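Local coordinates for protein PBP5 (Haemophilus influenzae, PDB 3A3J) that removes the terminal D-alanine from peptide side chains of cell-wall precursors, acting as a serine-type D-alanyl-D-alanine carboxypeptidase of the penicillin-binding proteins, at residues A[13-16]-A[21-24]; A[15-20]-A[160-165]; A[265-270]-A[275-280]; A[300-305]-A[334-339]. All coordinates share one frame; numbering follows the deposited sequence.

In the fold
Interactions 1 and 2 start from the same strand, 11-16, and share M15 and D16, with their centres about 12 Å apart. Interaction 1 pairs the strand with the short strand that follows it. Interaction 2 ties the turn beyond it to helix 151-164, where the I162 side chain lies about 10 Å from that of K202, the probable substrate-binding lysine. Interactions 3 and 4 belong to the C-terminal beta domain, also about 12 Å apart between centres, and meet where K279 O lies 3.0 Å from M339 N, probably a hydrogen bond. Interactions 2 and 4 come within about 10 Å between nearest atoms; D16–T255 and S19–T289 hydrogen bonds link this turn to the C-terminal region.

Interaction 1: residues A[13-16]-A[21-24]; sequences VLMD and AILT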
loop_
_atom_site.group_PDB
_atom_site.type_symbol
_atom_site.label_atom_id
_atom_site.label_comp_id
_atom_site.label_asym_id
_atom_site.label_seq_id
_atom_site.Cartn_x
_atom_site.Cartn_y
_atom_site.Cartn_z
ATOM N N VAL A 13 2.571 -2.660 -12.052
ATOM C CA VAL A 13 3.210 -3.561 -11.148
ATOM C C VAL A 13 2.066 -4.374 -10.578
ATOM O O VAL A 13 0.939 -3.850 -10.487
ATOM C CB VAL A 13 3.960 -2.801 -10.003
ATOM C CG1 VAL A 13 3.046 -2.566 -8.849
ATOM C CG2 VAL A 13 5.088 -3.625 -9.492
ATOM N N LEU A 14 2.326 -5.646 -10.229
ATOM C CA LEU A 14 1.367 -6.421 -9.474
ATOM C C LEU A 14 2.157 -6.973 -8.284
ATOM O O LEU A 14 3.310 -7.416 -8.480
ATOM C CB LEU A 14 0.899 -7.629 -10.307
ATOM C CG LEU A 14 -0.019 -8.645 -9.566
ATOM C CD1 LEU A 14 -1.343 -7.904 -9.181
ATOM C CD2 LEU A 14 -0.398 -9.900 -10.404
ATOM N N MET A 15 1.579 -7.025 -7.081
ATOM C CA MET A 15 2.392 -7.379 -5.927
ATOM C C MET A 15 1.479 -8.030 -4.915
ATOM O O MET A 15 0.357 -7.585 -4.751
ATOM C CB MET A 15 3.089 -6.104 -5.353
ATOM C CG MET A 15 3.475 -6.195 -3.874
ATOM S SD MET A 15 3.945 -4.623 -2.994
ATOM C CE MET A 15 2.714 -4.497 -1.751
ATOM N N ASP A 16 1.923 -9.089 -4.254
ATOM C CA ASP A 16 1.189 -9.685 -3.162
ATOM C C ASP A 16 1.316 -8.771 -1.956
ATOM O O ASP A 16 2.431 -8.389 -1.570
ATOM C CB ASP A 16 1.779 -11.073 -2.774
ATOM C CG ASP A 16 1.006 -11.736 -1.665
ATOM O OD1 ASP A 16 0.026 -12.513 -1.917
ATOM O OD2 ASP A 16 1.300 -11.433 -0.513
ATOM N N ALA A 21 5.992 -9.528 -2.550
ATOM C CA ALA A 21 6.687 -9.960 -3.781
ATOM C C ALA A 21 6.039 -9.362 -5.048
ATOM O O ALA A 21 4.817 -9.304 -5.173
ATOM C CB ALA A 21 6.674 -11.490 -3.879
ATOM N N ILE A 22 6.849 -8.942 -5.995
ATOM C CA ILE A 22 6.328 -8.468 -7.275
ATOM C C ILE A 22 6.104 -9.636 -8.234
ATOM O O ILE A 22 7.053 -10.237 -8.699
ATOM C CB ILE A 22 7.308 -7.509 -7.878
ATOM C CG1 ILE A 22 7.711 -6.489 -6.813
ATOM C CG2 ILE A 22 6.709 -6.827 -9.081
ATOM C CD1 ILE A 22 6.533 -5.717 -6.277
ATOM N N LEU A 23 4.851 -9.973 -8.516
ATOM C CA LEU A 23 4.538 -11.094 -9.372
ATOM C C LEU A 23 4.818 -10.824 -10.842
ATOM O O LEU A 23 5.206 -11.731 -11.569
ATOM C CB LEU A 23 3.096 -11.476 -9.205
ATOM C CG LEU A 23 2.770 -12.184 -7.898
ATOM C CD1 LEU A 23 3.154 -11.320 -6.788
ATOM C CD2 LEU A 23 1.295 -12.538 -7.771
ATOM N N THR A 24 4.601 -9.591 -11.303
ATOM C CA THR A 24 4.951 -9.204 -12.689
ATOM C C THR A 24 5.113 -7.658 -12.721
ATOM O O THR A 24 4.693 -7.042 -11.792
ATOM C CB THR A 24 3.925 -9.762 -13.755
ATOM O OG1 THR A 24 4.422 -9.468 -15.042
ATOM C CG2 THR A 24 2.501 -9.145 -13.676
#
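V13 and M15 both pack on I22, within an antiparallel beta hairpin at the margin of the main sheet of the beta-lactamase-like carboxypeptidase fold. The side chains of V13 and I22 cross at about a right angle, and branch methyls make the closest touch: CG2 of V13 is 3.6 Å from CG2 of I22. That methyl of V13 stands opposite the backbone N about the first torsion, while CG1 takes the tight place between N and the carbonyl carbon. The other end of I22 serves M15, its CD1 lying 3.6 Å from M15 CB. Isoleucine suits the place, its CG2 branch meeting V13 and its CD1 end meeting M15.

L14 projects to the other face. Its CD2 meets CB of L23 at 4.0 Å, and its CB rests against CG2 of T24, a short methyl that fits beside the leucine. Helix 235-252 covers this side, L246 and W248 touching L14. On its far edge strand 11-16 bonds through V13 and M15 to V228 and I226. D16 OD1 is hydrogen-bonded to T255 OG1, and OD2 to the backbone of N18 and S19. The two segments are joined by backbone bonds: L23 N approaches L14 O from above the carbonyl plane at 3.0 Å, whereas D16 N meets A21 O in the carbonyl plane, also at 3.0 Å.

Interaction 2: residues A[15-20]-A[160-165]; sequences MDYNSG and HIIRDL
A first torsion of 164° swings the ring of Y17 away from its own backbone N and over toward helix 151-164, while R163 runs out extended and then bends at chi3 (-78°), which brings its guanidinium back across that ring. The two flat groups stack nearly parallel, their planes only 5° apart and their centres 4.2 Å apart. NH2 lies over one face of the ring, displaced toward the rim, and the guanidinium as a whole is the cation of an off-centre cation-pi contact. The same NH2 gives a nearly straight hydrogen bond to Y17 O at 3.1 Å. Y17 O lies in the guanidinium plane, while NH2 stands above the carbonyl plane. A water donates to Y17 O and accepts from NH1 at 3.0 Å, so one carbonyl holds one arm directly and the other through the water, which would limit rotation of the guanidinium. Arginine suits the place because it can cover a ring with its face while bonding through its edge.

Y17 opens the turn at the end of strand 11-16 in the beta-lactamase-like domain, and D16 shapes that turn: its OD2 accepts from N18 N, an Asx turn, and at 2.9 Å from S19 N, which makes the wider Asx motif. The helix adds an apolar neighbour, I162, whose CG2 reaches Y17 CE1 at 3.6 Å, an oblique approach to the ring. I162 also packs on R224 and I226 of strand 224-232, wedging the helix against the sheet. One turn back from D164, H160 ND1 donates to D164 OD2 at 2.7 Å, and Y44 OH is a further partner of that oxygen.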
loop_
_atom_site.group_PDB
_atom_site.type_symbol
_atom_site.label_atom_id
_atom_site.label_comp_id
_atom_site.label_asym_id
_atom_site.label_seq_id
_atom_site.Cartn_x
_atom_site.Cartn_y
_atom_site.Cartn_z
ATOM N N MET A 15 1.579 -7.025 -7.081
ATOM C CA MET A 15 2.392 -7.379 -5.927
ATOM C C MET A 15 1.479 -8.030 -4.915
ATOM O O MET A 15 0.357 -7.585 -4.751
ATOM C CB MET A 15 3.089 -6.104 -5.353
ATOM C CG MET A 15 3.475 -6.195 -3.874
ATOM S SD MET A 15 3.945 -4.623 -2.994
ATOM C CE MET A 15 2.714 -4.497 -1.751
ATOM N N ASP A 16 1.923 -9.089 -4.254
ATOM C CA ASP A 16 1.189 -9.685 -3.162
ATOM C C ASP A 16 1.316 -8.771 -1.956
ATOM O O ASP A 16 2.431 -8.389 -1.570
ATOM C CB ASP A 16 1.779 -11.073 -2.774
ATOM C CG ASP A 16 1.006 -11.736 -1.665
ATOM O OD1 ASP A 16 0.026 -12.513 -1.917
ATOM O OD2 ASP A 16 1.300 -11.433 -0.513
ATOM N N TYR A 17 0.182 -8.446 -1.346
ATOM C CA TYR A 17 0.159 -7.507 -0.213
ATOM C C TYR A 17 0.938 -8.125 0.969
ATOM O O TYR A 17 1.562 -7.429 1.781
ATOM C CB TYR A 17 -1.273 -7.298 0.204
ATOM C CG TYR A 17 -1.488 -6.672 1.578
ATOM C CD1 TYR A 17 -1.182 -5.286 1.827
ATOM C CD2 TYR A 17 -2.005 -7.427 2.620
ATOM C CE1 TYR A 17 -1.403 -4.699 3.098
ATOM C CE2 TYR A 17 -2.194 -6.875 3.896
ATOM C CZ TYR A 17 -1.904 -5.506 4.115
ATOM O OH TYR A 17 -2.137 -5.012 5.352
ATOM N N ASN A 18 0.871 -9.446 1.095
ATOM C CA ASN A 18 1.248 -10.016 2.371
ATOM C C ASN A 18 2.705 -10.313 2.429
ATOM O O ASN A 18 3.279 -10.228 3.472
ATOM C CB ASN A 18 0.450 -11.234 2.693
ATOM C CG ASN A 18 -0.875 -10.903 3.289
ATOM O OD1 ASN A 18 -1.897 -11.152 2.689
ATOM N ND2 ASN A 18 -0.881 -10.393 4.476
ATOM N N SER A 19 3.324 -10.529 1.288
ATOM C CA SER A 19 4.697 -10.984 1.233
ATOM C C SER A 19 5.560 -9.944 0.558
ATOM O O SER A 19 6.790 -9.965 0.709
ATOM C CB SER A 19 4.753 -12.283 0.413
ATOM O OG SER A 19 4.564 -12.019 -0.980
ATOM N N GLY A 20 4.912 -9.040 -0.203
ATOM C CA GLY A 20 5.576 -7.893 -0.815
ATOM C C GLY A 20 6.213 -8.297 -2.110
ATOM O O GLY A 20 6.897 -7.513 -2.748
ATOM N N HIS A 160 0.517 0.425 2.619
ATOM C CA HIS A 160 0.586 1.107 3.943
ATOM C C HIS A 160 -0.754 1.605 4.360
ATOM O O HIS A 160 -1.109 1.542 5.523
ATOM C CB HIS A 160 1.540 2.301 3.889
ATOM C CG HIS A 160 2.959 1.936 4.224
ATOM N ND1 HIS A 160 3.339 1.563 5.497
ATOM C CD2 HIS A 160 4.067 1.835 3.452
ATOM C CE1 HIS A 160 4.644 1.309 5.507
ATOM N NE2 HIS A 160 5.108 1.428 4.268
ATOM N N ILE A 161 -1.528 2.155 3.415
ATOM C CA ILE A 161 -2.918 2.450 3.784
ATOM C C ILE A 161 -3.681 1.216 4.239
ATOM O O ILE A 161 -4.391 1.221 5.262
ATOM C CB ILE A 161 -3.719 3.065 2.522
ATOM C CG1 ILE A 161 -3.104 4.442 2.087
ATOM C CG2 ILE A 161 -5.198 3.165 2.851
ATOM C CD1 ILE A 161 -3.289 4.788 0.614
ATOM N N ILE A 162 -3.632 0.158 3.438
ATOM C CA ILE A 162 -4.363 -1.038 3.837
ATOM C C ILE A 162 -3.844 -1.563 5.175
ATOM O O ILE A 162 -4.600 -1.921 6.071
ATOM C CB ILE A 162 -4.230 -2.143 2.736
ATOM C CG1 ILE A 162 -4.926 -1.613 1.442
ATOM C CG2 ILE A 162 -4.807 -3.505 3.272
ATOM C CD1 ILE A 162 -4.486 -2.305 0.152
ATOM N N ARG A 163 -2.530 -1.613 5.286
ATOM C CA ARG A 163 -1.898 -2.171 6.529
ATOM C C ARG A 163 -2.023 -1.213 7.763
ATOM O O ARG A 163 -2.477 -1.602 8.822
ATOM C CB ARG A 163 -0.400 -2.474 6.248
ATOM C CG ARG A 163 0.347 -3.084 7.504
ATOM C CD ARG A 163 1.709 -3.638 7.035
ATOM N NE ARG A 163 1.469 -4.898 6.386
ATOM C CZ ARG A 163 1.678 -5.183 5.118
ATOM N NH1 ARG A 163 2.198 -4.322 4.277
ATOM N NH2 ARG A 163 1.369 -6.385 4.689
ATOM N N ASP A 164 -1.650 0.054 7.613
ATOM C CA ASP A 164 -1.648 1.029 8.812
ATOM C C ASP A 164 -2.996 1.638 9.165
ATOM O O ASP A 164 -3.197 2.034 10.305
ATOM C CB ASP A 164 -0.625 2.134 8.571
ATOM C CG ASP A 164 0.691 1.570 8.167
ATOM O OD1 ASP A 164 0.862 0.409 8.590
ATOM O OD2 ASP A 164 1.549 2.173 7.458
ATOM N N LEU A 165 -3.934 1.658 8.214
ATOM C CA LEU A 165 -5.195 2.412 8.316
ATOM C C LEU A 165 -6.422 1.580 7.887
ATOM O O LEU A 165 -7.178 2.000 7.005
ATOM C CB LEU A 165 -5.096 3.664 7.402
ATOM C CG LEU A 165 -3.966 4.647 7.724
ATOM C CD1 LEU A 165 -3.996 5.779 6.731
ATOM C CD2 LEU A 165 -4.072 5.129 9.200
HETATM O O HOH W 1 3.078 -5.010 1.469
#

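Interaction 3: residues A[265-270]-A[275-280]; sequences ISEQRV and KNSVKL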
loop_
_atom_site.group_PDB
_atom_site.type_symbol
_atom_site.label_atom_id
_atom_site.label_comp_id
_atom_site.label_asym_id
_atom_site.label_seq_id
_atom_site.Cartn_x
_atom_site.Cartn_y
_atom_site.Cartn_z
ATOM N N ILE A 265 10.295 -22.307 16.648
ATOM C CA ILE A 265 10.251 -23.357 15.670
ATOM C C ILE A 265 11.412 -24.366 15.801
ATOM O O ILE A 265 11.456 -25.360 15.098
ATOM C CB ILE A 265 10.294 -22.769 14.243
ATOM C CG1 ILE A 265 11.667 -22.252 13.914
ATOM C CG2 ILE A 265 9.297 -21.601 14.053
ATOM C CD1 ILE A 265 11.721 -21.644 12.547
ATOM N N SER A 266 12.379 -24.111 16.656
ATOM C CA SER A 266 13.566 -24.942 16.635
ATOM C C SER A 266 14.307 -24.789 17.947
ATOM O O SER A 266 14.160 -23.773 18.642
ATOM C CB SER A 266 14.469 -24.447 15.517
ATOM O OG SER A 266 15.556 -25.291 15.382
ATOM N N GLU A 267 15.139 -25.773 18.270
ATOM C CA GLU A 267 16.035 -25.665 19.432
ATOM C C GLU A 267 17.458 -25.877 18.953
ATOM O O GLU A 267 17.735 -26.801 18.156
ATOM C CB GLU A 267 15.686 -26.674 20.520
ATOM C CG GLU A 267 16.280 -26.340 21.895
ATOM C CD GLU A 267 16.184 -27.516 22.868
ATOM O OE1 GLU A 267 15.122 -28.165 22.953
ATOM O OE2 GLU A 267 17.202 -27.828 23.531
ATOM N N GLN A 268 18.365 -25.026 19.407
ATOM C CA GLN A 268 19.724 -25.097 18.924
ATOM C C GLN A 268 20.706 -25.113 20.110
ATOM O O GLN A 268 20.510 -24.393 21.119
ATOM C CB GLN A 268 19.985 -23.848 18.091
ATOM C CG GLN A 268 21.347 -23.774 17.504
ATOM C CD GLN A 268 21.389 -24.317 16.097
ATOM O OE1 GLN A 268 20.473 -25.017 15.648
ATOM N NE2 GLN A 268 22.460 -23.985 15.375
ATOM N N ARG A 269 21.776 -25.903 19.975
ATOM C CA ARG A 269 22.730 -26.072 21.063
ATOM C C ARG A 269 23.470 -24.731 21.214
ATOM O O ARG A 269 23.721 -24.051 20.236
ATOM C CB ARG A 269 23.690 -27.232 20.705
ATOM C CG ARG A 269 25.057 -27.173 21.418
ATOM C CD ARG A 269 25.768 -28.562 21.556
ATOM N NE ARG A 269 26.019 -28.888 22.976
ATOM C CZ ARG A 269 26.844 -29.841 23.439
ATOM N NH1 ARG A 269 27.556 -30.600 22.621
ATOM N NH2 ARG A 269 26.965 -30.030 24.750
ATOM N N VAL A 270 23.807 -24.346 22.427
ATOM C CA VAL A 270 24.617 -23.132 22.680
ATOM C C VAL A 270 25.909 -23.471 23.499
ATOM O O VAL A 270 25.855 -24.259 24.462
ATOM C CB VAL A 270 23.805 -22.117 23.486
ATOM C CG1 VAL A 270 24.624 -20.794 23.714
ATOM C CG2 VAL A 270 22.523 -21.813 22.736
ATOM N N LYS A 275 22.255 -21.730 29.624
ATOM C CA LYS A 275 21.633 -23.035 29.341
ATOM C C LYS A 275 22.373 -23.710 28.212
ATOM O O LYS A 275 23.240 -23.125 27.604
ATOM C CB LYS A 275 20.134 -23.001 28.946
ATOM C CG LYS A 275 19.199 -22.297 29.886
ATOM C CD LYS A 275 19.078 -20.855 29.489
ATOM C CE LYS A 275 18.620 -20.033 30.678
ATOM N NZ LYS A 275 18.788 -18.595 30.309
ATOM N N ASN A 276 21.958 -24.931 27.927
ATOM C CA ASN A 276 22.643 -25.805 27.011
ATOM C C ASN A 276 22.091 -25.671 25.583
ATOM O O ASN A 276 22.753 -26.059 24.597
ATOM C CB ASN A 276 22.541 -27.260 27.517
ATOM C CG ASN A 276 23.636 -27.601 28.540
ATOM O OD1 ASN A 276 23.984 -26.794 29.419
ATOM N ND2 ASN A 276 24.201 -28.799 28.409
ATOM N N SER A 277 20.889 -25.116 25.476
ATOM C CA SER A 277 20.288 -24.894 24.153
ATOM C C SER A 277 19.463 -23.624 24.166
ATOM O O SER A 277 19.320 -22.981 25.206
ATOM C CB SER A 277 19.394 -26.047 23.789
ATOM O OG SER A 277 18.320 -26.014 24.699
ATOM N N VAL A 278 18.960 -23.251 22.986
ATOM C CA VAL A 278 18.159 -22.026 22.830
ATOM C C VAL A 278 17.121 -22.271 21.741
ATOM O O VAL A 278 17.342 -23.079 20.817
ATOM C CB VAL A 278 19.015 -20.737 22.621
ATOM C CG1 VAL A 278 19.606 -20.640 21.268
ATOM C CG2 VAL A 278 18.186 -19.508 22.889
ATOM N N LYS A 279 15.964 -21.619 21.908
ATOM C CA LYS A 279 14.861 -21.718 20.976
ATOM C C LYS A 279 15.075 -20.688 19.906
ATOM O O LYS A 279 15.519 -19.575 20.193
ATOM C CB LYS A 279 13.556 -21.470 21.728
ATOM C CG LYS A 279 13.163 -22.654 22.591
ATOM C CD LYS A 279 12.872 -23.872 21.679
ATOM C CE LYS A 279 11.737 -24.767 22.197
ATOM N NZ LYS A 279 12.293 -26.035 22.735
ATOM N N LEU A 280 14.807 -21.067 18.672
ATOM C CA LEU A 280 14.916 -20.171 17.534
ATOM C C LEU A 280 13.525 -19.952 16.940
ATOM O O LEU A 280 12.654 -20.804 17.086
ATOM C CB LEU A 280 15.817 -20.806 16.459
ATOM C CG LEU A 280 17.260 -21.190 16.929
ATOM C CD1 LEU A 280 18.037 -21.797 15.812
ATOM C CD2 LEU A 280 18.007 -19.999 17.615
HETATM O O HOH W 2 25.714 -23.802 27.093
#
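S266 O accepts from L280 N at 2.8 Å while the two amides of I265 and S266 converge on L280 O, the one from S266 weakly, making a classic beta bulge near the open end of this antiparallel hairpin; further along, Q268 and V278 bond reciprocally and V270 N reaches N276 O at 3.0 Å.

On one face the side chains of E267 and K279 cross obliquely. The lysine chain bends back over strand 264-271, its CD close to S266 O, leaving NZ 3.5 Å from E267 OE1 in a long salt bridge, fitting for charged residues on an exposed face. On the other face the side chains meet mainly through carbon: L280 CD1 lies against Q268 CB at 3.6 Å, the aliphatic root of the glutamine serving as surface. V270 CG2 presses on V278 CG1 at 3.5 Å, tighter than usual for two methyls. At the turn a water donates to both V270 O and K275 O.

A backbone hydrogen bond between K279 and M339, just past strand 329-338, joins 277-281 to its neighbour, where V338 lies against V278 and L336 against L280, while Y302 of strand 299-304 rests on I265 and S266.

Interaction 4: residues A[300-305]-A[334-339]; sequences ARYELA and ANLQVM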
loop_
_atom_site.group_PDB
_atom_site.type_symbol
_atom_site.label_atom_id
_atom_site.label_comp_id
_atom_site.label_asym_id
_atom_site.label_seq_id
_atom_site.Cartn_x
_atom_site.Cartn_y
_atom_site.Cartn_z
ATOM N N ALA A 300 12.315 -25.917 3.587
ATOM C CA ALA A 300 12.989 -24.885 4.352
ATOM C C ALA A 300 14.304 -25.393 4.934
ATOM O O ALA A 300 14.423 -26.549 5.294
ATOM C CB ALA A 300 12.075 -24.415 5.467
ATOM N N ARG A 301 15.296 -24.542 5.050
ATOM C CA ARG A 301 16.475 -24.932 5.787
ATOM C C ARG A 301 17.128 -23.715 6.455
ATOM O O ARG A 301 16.750 -22.550 6.167
ATOM C CB ARG A 301 17.457 -25.583 4.845
ATOM C CG ARG A 301 17.844 -24.679 3.741
ATOM C CD ARG A 301 18.987 -25.240 2.983
ATOM N NE ARG A 301 19.736 -24.160 2.394
ATOM C CZ ARG A 301 19.367 -23.569 1.276
ATOM N NH1 ARG A 301 18.270 -23.984 0.660
ATOM N NH2 ARG A 301 20.084 -22.589 0.773
ATOM N N TYR A 302 18.122 -23.973 7.311
ATOM C CA TYR A 302 18.793 -22.904 8.037
ATOM C C TYR A 302 20.164 -22.594 7.480
ATOM O O TYR A 302 20.740 -23.384 6.741
ATOM C CB TYR A 302 18.879 -23.202 9.542
ATOM C CG TYR A 302 17.539 -23.461 10.175
ATOM C CD1 TYR A 302 16.383 -23.081 9.536
ATOM C CD2 TYR A 302 17.436 -24.069 11.418
ATOM C CE1 TYR A 302 15.148 -23.304 10.080
ATOM C CE2 TYR A 302 16.185 -24.303 11.988
ATOM C CZ TYR A 302 15.043 -23.910 11.297
ATOM O OH TYR A 302 13.782 -24.115 11.816
ATOM N N GLU A 303 20.664 -21.416 7.806
ATOM C CA GLU A 303 22.010 -21.029 7.453
ATOM C C GLU A 303 22.376 -20.211 8.632
ATOM O O GLU A 303 22.277 -18.980 8.578
ATOM C CB GLU A 303 22.060 -20.114 6.224
ATOM C CG GLU A 303 21.227 -20.591 5.060
ATOM C CD GLU A 303 21.904 -21.673 4.273
ATOM O OE1 GLU A 303 23.143 -21.604 4.202
ATOM O OE2 GLU A 303 21.212 -22.572 3.732
ATOM N N LEU A 304 22.729 -20.871 9.725
ATOM C CA LEU A 304 23.136 -20.107 10.851
ATOM C C LEU A 304 24.238 -19.278 10.269
ATOM O O LEU A 304 24.813 -19.661 9.277
ATOM C CB LEU A 304 23.591 -21.013 11.970
ATOM C CG LEU A 304 22.382 -21.803 12.464
ATOM C CD1 LEU A 304 21.151 -20.911 12.369
ATOM C CD2 LEU A 304 22.191 -23.104 11.663
ATOM N N ALA A 305 24.473 -18.095 10.810
ATOM C CA ALA A 305 25.593 -17.309 10.353
ATOM C C ALA A 305 26.897 -17.982 10.833
ATOM O O ALA A 305 27.857 -18.068 10.084
ATOM C CB ALA A 305 25.480 -15.884 10.838
ATOM N N ALA A 334 14.291 -15.457 5.079
ATOM C CA ALA A 334 13.780 -14.650 6.170
ATOM C C ALA A 334 14.657 -14.879 7.389
ATOM O O ALA A 334 15.110 -15.991 7.619
ATOM C CB ALA A 334 12.395 -15.072 6.496
ATOM N N ASN A 335 14.852 -13.849 8.195
ATOM C CA ASN A 335 15.711 -13.952 9.341
ATOM C C ASN A 335 15.246 -14.963 10.354
ATOM O O ASN A 335 14.081 -15.238 10.464
ATOM C CB ASN A 335 15.899 -12.586 10.006
ATOM C CG ASN A 335 16.634 -11.644 9.127
ATOM O OD1 ASN A 335 17.326 -12.052 8.176
ATOM N ND2 ASN A 335 16.512 -10.377 9.419
ATOM N N LEU A 336 16.201 -15.508 11.089
ATOM C CA LEU A 336 15.916 -16.430 12.182
ATOM C C LEU A 336 16.510 -15.805 13.415
ATOM O O LEU A 336 17.653 -15.363 13.397
ATOM C CB LEU A 336 16.617 -17.735 11.896
ATOM C CG LEU A 336 16.350 -18.939 12.767
ATOM C CD1 LEU A 336 14.875 -19.308 12.812
ATOM C CD2 LEU A 336 17.175 -20.084 12.157
ATOM N N GLN A 337 15.756 -15.779 14.494
ATOM C CA GLN A 337 16.223 -15.103 15.678
ATOM C C GLN A 337 16.227 -15.991 16.893
ATOM O O GLN A 337 15.518 -17.001 16.980
ATOM C CB GLN A 337 15.379 -13.842 15.996
ATOM C CG GLN A 337 15.198 -12.841 14.866
ATOM C CD GLN A 337 13.961 -11.955 15.131
ATOM O OE1 GLN A 337 12.845 -12.308 14.737
ATOM N NE2 GLN A 337 14.148 -10.858 15.882
ATOM N N VAL A 338 17.040 -15.581 17.852
ATOM C CA VAL A 338 17.068 -16.205 19.151
ATOM C C VAL A 338 15.800 -15.698 19.900
ATOM O O VAL A 338 15.464 -14.513 19.835
ATOM C CB VAL A 338 18.410 -15.763 19.858
ATOM C CG1 VAL A 338 18.425 -16.120 21.360
ATOM C CG2 VAL A 338 19.658 -16.322 19.070
ATOM N N MET A 339 15.106 -16.580 20.596
ATOM C CA MET A 339 13.786 -16.272 21.155
ATOM C C MET A 339 13.842 -15.971 22.648
ATOM O O MET A 339 12.963 -15.290 23.176
ATOM C CB MET A 339 12.834 -17.450 20.973
ATOM C CG MET A 339 12.707 -17.905 19.565
ATOM S SD MET A 339 12.037 -16.627 18.438
ATOM C CE MET A 339 13.471 -15.705 17.985
#
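L336 is the residue of 334-339 that reaches Y302 and L304, and the strand leads up to it in steps. A334, small and buried, bonds through its backbone to V322 of strand 318-326. N335 follows, its OD1 accepting from K321 NZ. Then comes L336, whose first torsion (-172°) sets CG opposite the backbone N and sends the side chain toward strand 299-304. With chi2 near 57°, CD2 stands over the centre of the Y302 ring, 4.0 Å from its centroid and 12° off the ring normal, a CH-pi contact. The nearest ring atom is CG of Y302, at 3.9 Å. The side chains of Y302 and L336 cross at about a right angle. A single methyl, CD2 of L336, does the touching. The same methyl lies 4.1 Å from CD1 of L304, whose side chain crosses that of L336 at a slant; leucines and the flat tyrosine face make a compact apolar trio.

Both strands belong to the mixed sheet of the C-terminal beta domain, where 318-326 runs between them, and the 8.2 Å between the CA atoms of Y302 and L336 is consistent with a strongly curved sheet. On the outer strand R301 NE makes a salt bridge to E303 OE2 at 2.5 Å, and R301 NH2 also bonds D330. Past L336, Q337 has its NE2 bonded to G316 O and its OE1 to F283 N. V338 is buried against I319 of strand 318-326 and L313. M339 leaves the strand.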